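Local atomic coordinates of sugar phosphate isomerase/epimerase (Parabacteroides distasonis, PDB entry 3OBE), a protein that probably acts as an isomerase or epimerase, perhaps on sugar phosphates, and is built on a xylose isomerase-like TIM barrel. Residues V128-Q133 and F240-I245; I122-G127 and A162-G167. All blocks are in the same frame, centred on the assembly; numbering follows the deposited sequence. Where two conformers were deposited one is given.

Interaction 1: residues V128-Q133 and F240-I245; sequences VSCMVQ and FKLLHI
Inside the TIM barrel, Leu-242 of strand 240-245 reaches across the interior to meet Cys-130 and Val-132 of strand 130-133. The backbones stay well apart, with Cys-130 CA and Leu-242 CA 9.3 Å from each other, so the side chains alone make the contact. Leu-242 CD1 does most of the touching. Cys-130 SG rests 4.0 Å from Leu-242 CD1 and 4.4 Å from Leu-242 CD2, so that the sulfur lies across the forked end of the leucine. Val-132 CG2 reaches Leu-242 CD1 from a direction roughly at right angles to the sulfur, at a looser 4.3 Å. With CG opposite its own carbonyl carbon (chi1 -60°) and CD1 continuing the extended chain (chi2 171°), Leu-242 delivers that methyl into the corner formed by the cysteine and the valine.

These strands are the fourth and seventh of the eight parallel barrel strands, with 165-169 and 213-218 between them on one side. On the other side the barrel is closed by backbone hydrogen bonds that pair Ser-129 and Cys-130 with Ser-93 of strand 91-95. Tyr-275 of the neighbouring strand 273-276 also packs on Leu-242. Two residues further along, His-244 belongs to a polar layer: its NE2 is hydrogen-bonded to Glu-54 OE1, and its side chain touches Glu-216 and Asp-218. The apolar patch therefore lies on the side of this layer nearer the strand starts, away from the strand ends where TIM barrels carry their active sites. An ethanol, probably from the crystallisation liquor, approaches Leu-242 to about 4 Å between nearest atoms.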
loop_
_atom_site.group_PDB
_atom_site.type_symbol
_atom_site.label_atom_id
_atom_site.label_comp_id
_atom_site.label_asym_id
_atom_site.label_seq_id
_atom_site.Cartn_x
_atom_site.Cartn_y
_atom_site.Cartn_z
ATOM N N VAL A 128 2.648 -7.159 11.596
ATOM C CA VAL A 128 2.846 -6.088 10.599
ATOM C C VAL A 128 3.285 -4.784 11.232
ATOM O O VAL A 128 3.043 -4.527 12.423
ATOM C CB VAL A 128 1.553 -5.815 9.765
ATOM C CG1 VAL A 128 1.094 -7.139 9.057
ATOM C CG2 VAL A 128 0.439 -5.149 10.649
ATOM N N SER A 129 3.935 -3.952 10.442
ATOM C CA SER A 129 4.233 -2.583 10.793
ATOM C C SER A 129 3.158 -1.582 10.369
ATOM O O SER A 129 3.044 -0.527 10.993
ATOM C CB SER A 129 5.551 -2.134 10.189
ATOM O OG SER A 129 6.581 -2.915 10.771
ATOM N N CYS A 130 2.448 -1.883 9.295
ATOM C CA CYS A 130 1.492 -0.979 8.722
ATOM C C CYS A 130 0.152 -1.669 8.414
ATOM O O CYS A 130 0.115 -2.825 8.019
ATOM C CB CYS A 130 2.020 -0.401 7.410
ATOM S SG CYS A 130 3.676 0.327 7.589
HETATM N N MSE A 131 -0.919 -0.908 8.526
HETATM C CA MSE A 131 -2.275 -1.362 8.059
HETATM C C MSE A 131 -2.809 -0.256 7.188
HETATM O O MSE A 131 -2.815 0.897 7.608
HETATM C CB MSE A 131 -3.176 -1.602 9.247
HETATM C CG MSE A 131 -2.854 -2.821 10.065
HETATM SE SE MSE A 131 -3.649 -2.752 11.863
HETATM C CE MSE A 131 -5.525 -2.789 11.349
ATOM N N VAL A 132 -3.247 -0.580 5.976
ATOM C CA VAL A 132 -3.534 0.436 4.973
ATOM C C VAL A 132 -4.899 0.175 4.352
ATOM O O VAL A 132 -5.183 -0.960 3.923
ATOM C CB VAL A 132 -2.463 0.409 3.890
ATOM C CG1 VAL A 132 -2.830 1.322 2.617
ATOM C CG2 VAL A 132 -1.147 0.849 4.510
ATOM N N GLN A 133 -5.724 1.217 4.294
ATOM C CA GLN A 133 -6.959 1.195 3.555
ATOM C C GLN A 133 -6.729 1.674 2.141
ATOM O O GLN A 133 -6.268 2.788 1.963
ATOM C CB GLN A 133 -8.036 2.049 4.204
ATOM C CG GLN A 133 -9.375 2.037 3.406
ATOM C CD GLN A 133 -10.554 2.538 4.184
ATOM O OE1 GLN A 133 -10.618 2.398 5.406
ATOM N NE2 GLN A 133 -11.538 3.111 3.479
ATOM N N PHE A 240 3.830 10.950 3.301
ATOM C CA PHE A 240 3.968 9.813 2.420
ATOM C C PHE A 240 5.055 8.912 2.946
ATOM O O PHE A 240 6.233 9.110 2.640
ATOM C CB PHE A 240 4.240 10.342 1.004
ATOM C CG PHE A 240 3.069 11.022 0.402
ATOM C CD1 PHE A 240 1.885 10.327 0.230
ATOM C CD2 PHE A 240 3.104 12.358 0.000
ATOM C CE1 PHE A 240 0.769 10.941 -0.332
ATOM C CE2 PHE A 240 1.982 12.946 -0.533
ATOM C CZ PHE A 240 0.847 12.244 -0.717
ATOM N N LYS A 241 4.674 7.939 3.776
ATOM C CA LYS A 241 5.640 7.090 4.458
ATOM C C LYS A 241 5.911 5.767 3.710
ATOM O O LYS A 241 6.930 5.121 3.966
ATOM C CB LYS A 241 5.204 6.790 5.916
ATOM C CG LYS A 241 5.237 8.031 6.844
ATOM C CD LYS A 241 5.018 7.650 8.311
ATOM C CE LYS A 241 5.055 8.847 9.265
ATOM N NZ LYS A 241 4.585 8.485 10.624
ATOM N N LEU A 242 5.002 5.391 2.823
ATOM C CA LEU A 242 5.156 4.238 1.936
ATOM C C LEU A 242 4.883 4.682 0.504
ATOM O O LEU A 242 4.123 5.636 0.236
ATOM C CB LEU A 242 4.175 3.114 2.305
ATOM C CG LEU A 242 4.235 2.490 3.677
ATOM C CD1 LEU A 242 3.027 1.562 3.886
ATOM C CD2 LEU A 242 5.562 1.773 3.891
ATOM N N LEU A 243 5.453 3.952 -0.457
ATOM C CA LEU A 243 4.997 4.030 -1.820
ATOM C C LEU A 243 4.445 2.685 -2.252
ATOM O O LEU A 243 4.918 1.624 -1.788
ATOM C CB LEU A 243 6.122 4.366 -2.791
ATOM C CG LEU A 243 6.951 5.638 -2.514
ATOM C CD1 LEU A 243 8.133 5.824 -3.516
ATOM C CD2 LEU A 243 6.033 6.873 -2.451
ATOM N N HIS A 244 3.525 2.747 -3.210
ATOM C CA HIS A 244 3.340 1.646 -4.142
ATOM C C HIS A 244 4.114 1.959 -5.406
ATOM O O HIS A 244 3.994 3.073 -5.962
ATOM C CB HIS A 244 1.886 1.403 -4.478
ATOM C CG HIS A 244 1.304 0.271 -3.707
ATOM N ND1 HIS A 244 0.339 -0.572 -4.210
ATOM C CD2 HIS A 244 1.538 -0.140 -2.437
ATOM C CE1 HIS A 244 0.009 -1.467 -3.298
ATOM N NE2 HIS A 244 0.702 -1.220 -2.197
ATOM N N ILE A 245 4.929 0.992 -5.825
ATOM C CA ILE A 245 5.707 1.077 -7.045
ATOM C C ILE A 245 5.002 0.207 -8.074
ATOM O O ILE A 245 4.918 -1.033 -7.930
ATOM C CB ILE A 245 7.193 0.657 -6.821
ATOM C CG1 ILE A 245 7.887 1.668 -5.884
ATOM C CG2 ILE A 245 7.951 0.469 -8.159
ATOM C CD1 ILE A 245 8.038 3.111 -6.514
#

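Interaction 2: residues I122-G127 and A162-G167; sequences IHAELG and AGILWG
His-123 O and Ala-124 O both receive Gly-127 N at the end of helix 109-126, the first in a sound bond of 2.9 Å and the second in a weak one of 3.1 Å from Gly-127 N. The same two residues form the surface on which Ile-164 lies. The methyl Ile-164 CD1 sits over the face of the peptide joining them, 3.9 Å from Ala-124 N and 4.1 Å from His-123 C. It also brushes both beta carbons, with Ala-124 CB and His-123 CB each 4.4 Å from Ile-164 CD1. An extended outer torsion (chi2 168°) carries this methyl forward onto the helix, while CG2, anti to the backbone N, points instead toward Ser-129 O. Nearer the surface, Ala-124 CB meets Ala-162 CB at 4.3 Å, methyl against methyl.

Residues 162-164 belong to the turn between helix 142-160 and strand 165-169 of the barrel. Gly-163, with positive phi, is the C-prime residue of a Schellman motif in which Ile-164 N reaches back to Thr-159 O and Gly-163 N to Lys-160 O. This helix ending thus presents Ala-162 and Ile-164 to the preceding outer helix. The imidazole of His-123 turns from the contact, with ND1 hydrogen-bonded to Ala-119 O and NE2 to Ser-95 OG, while its ring meets Phe-65 edge-to-face. With methyl groups, one methylene and backbone atoms facing each other, the helix and the turn are joined by dispersion and shape: buried at Ile-164 and His-123, open to solvent at the two alanines, and without a hydrogen bond between these two segments.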
loop_
_atom_site.group_PDB
_atom_site.type_symbol
_atom_site.label_atom_id
_atom_site.label_comp_id
_atom_site.label_asym_id
_atom_site.label_seq_id
_atom_site.Cartn_x
_atom_site.Cartn_y
_atom_site.Cartn_z
ATOM N N ILE A 122 -5.738 -8.552 15.430
ATOM C CA ILE A 122 -5.341 -9.648 14.517
ATOM C C ILE A 122 -4.024 -9.321 13.844
ATOM O O ILE A 122 -3.157 -10.172 13.724
ATOM C CB ILE A 122 -6.428 -9.905 13.460
ATOM C CG1 ILE A 122 -7.703 -10.460 14.118
ATOM C CG2 ILE A 122 -5.918 -10.804 12.288
ATOM C CD1 ILE A 122 -7.570 -11.867 14.674
ATOM N N HIS A 123 -3.841 -8.065 13.452
ATOM C CA HIS A 123 -2.641 -7.689 12.726
ATOM C C HIS A 123 -1.449 -7.552 13.668
ATOM O O HIS A 123 -0.289 -7.719 13.226
ATOM C CB HIS A 123 -2.852 -6.395 11.909
ATOM C CG HIS A 123 -3.613 -6.610 10.627
ATOM N ND1 HIS A 123 -4.977 -6.838 10.615
ATOM C CD2 HIS A 123 -3.200 -6.698 9.336
ATOM C CE1 HIS A 123 -5.367 -7.031 9.366
ATOM N NE2 HIS A 123 -4.319 -6.925 8.566
ATOM N N ALA A 124 -1.694 -7.307 14.954
ATOM C CA ALA A 124 -0.585 -7.332 15.942
ATOM C C ALA A 124 -0.047 -8.761 16.033
ATOM O O ALA A 124 1.185 -9.016 16.059
ATOM C CB ALA A 124 -1.061 -6.779 17.293
ATOM N N GLU A 125 -0.951 -9.730 16.037
ATOM C CA GLU A 125 -0.545 -11.135 16.004
ATOM C C GLU A 125 0.282 -11.447 14.752
ATOM O O GLU A 125 1.264 -12.204 14.819
ATOM C CB GLU A 125 -1.771 -12.075 15.991
ATOM C CG GLU A 125 -2.684 -12.178 17.175
ATOM C CD GLU A 125 -3.895 -13.133 16.859
ATOM O OE1 GLU A 125 -4.411 -13.139 15.717
ATOM O OE2 GLU A 125 -4.302 -13.902 17.732
ATOM N N LEU A 126 -0.135 -10.891 13.617
ATOM C CA LEU A 126 0.496 -11.117 12.321
ATOM C C LEU A 126 1.897 -10.472 12.284
ATOM O O LEU A 126 2.760 -10.956 11.565
ATOM C CB LEU A 126 -0.389 -10.556 11.206
ATOM C CG LEU A 126 -0.070 -10.858 9.743
ATOM C CD1 LEU A 126 -0.122 -12.388 9.474
ATOM C CD2 LEU A 126 -1.005 -10.067 8.820
ATOM N N GLY A 127 2.106 -9.418 13.095
ATOM C CA GLY A 127 3.404 -8.753 13.261
ATOM C C GLY A 127 3.694 -7.701 12.215
ATOM O O GLY A 127 4.853 -7.351 11.989
ATOM N N ALA A 162 -1.117 -0.342 19.244
ATOM C CA ALA A 162 -0.386 -1.572 19.021
ATOM C C ALA A 162 0.947 -1.305 18.352
ATOM O O ALA A 162 1.619 -2.256 17.952
ATOM C CB ALA A 162 -1.236 -2.536 18.104
ATOM N N GLY A 163 1.324 -0.038 18.167
ATOM C CA GLY A 163 2.574 0.274 17.480
ATOM C C GLY A 163 2.565 0.052 15.978
ATOM O O GLY A 163 3.607 -0.152 15.391
ATOM N N ILE A 164 1.386 0.097 15.375
ATOM C CA ILE A 164 1.189 -0.107 13.964
ATOM C C ILE A 164 0.726 1.216 13.322
ATOM O O ILE A 164 -0.154 1.916 13.838
ATOM C CB ILE A 164 0.125 -1.173 13.704
ATOM C CG1 ILE A 164 0.581 -2.480 14.296
ATOM C CG2 ILE A 164 -0.204 -1.271 12.209
ATOM C CD1 ILE A 164 -0.515 -3.592 14.368
ATOM N N LEU A 165 1.284 1.503 12.155
ATOM C CA LEU A 165 0.983 2.737 11.414
ATOM C C LEU A 165 -0.215 2.513 10.520
ATOM O O LEU A 165 -0.178 1.637 9.656
ATOM C CB LEU A 165 2.138 3.138 10.531
ATOM C CG LEU A 165 3.453 3.489 11.227
ATOM C CD1 LEU A 165 4.536 3.687 10.167
ATOM C CD2 LEU A 165 3.314 4.733 12.114
ATOM N N TRP A 166 -1.237 3.324 10.682
ATOM C CA TRP A 166 -2.372 3.319 9.758
ATOM C C TRP A 166 -2.054 4.216 8.586
ATOM O O TRP A 166 -1.597 5.340 8.774
ATOM C CB TRP A 166 -3.645 3.776 10.465
ATOM C CG TRP A 166 -4.889 3.520 9.673
ATOM C CD1 TRP A 166 -5.699 2.438 9.802
ATOM C CD2 TRP A 166 -5.455 4.321 8.619
ATOM N NE1 TRP A 166 -6.734 2.506 8.910
ATOM C CE2 TRP A 166 -6.635 3.668 8.192
ATOM C CE3 TRP A 166 -5.108 5.535 8.017
ATOM C CZ2 TRP A 166 -7.424 4.159 7.154
ATOM C CZ3 TRP A 166 -5.910 6.028 7.039
ATOM C CH2 TRP A 166 -7.033 5.345 6.591
ATOM N N GLY A 167 -2.393 3.758 7.369
ATOM C CA GLY A 167 -2.197 4.534 6.160
ATOM C C GLY A 167 -3.329 4.382 5.148
ATOM O O GLY A 167 -4.147 3.479 5.267
#

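Interactions 1 and 2 have their centres about 12 Å apart in one TIM barrel. Interaction 1 uses strand 130-133; interaction 2 uses helix 109-126, which leads into that strand, and the turn before its neighbour 165-169. Their segments alternate along the chain: 122-127 runs directly into 128-133, then come 162-167 and later 240-245. Interaction 1 lies in the barrel interior, about 4 Å from the chain's centre, and interaction 2 about 14 Å out, among the helices. Strands 130-133 and 165-169 are joined by probable hydrogen bonds of 2.9 Å from Met-131 N to Leu-165 O and from Gly-167 N to Met-131 O. The barrel wall is thus packed inside by interaction 1 and bordered outside by interaction 2.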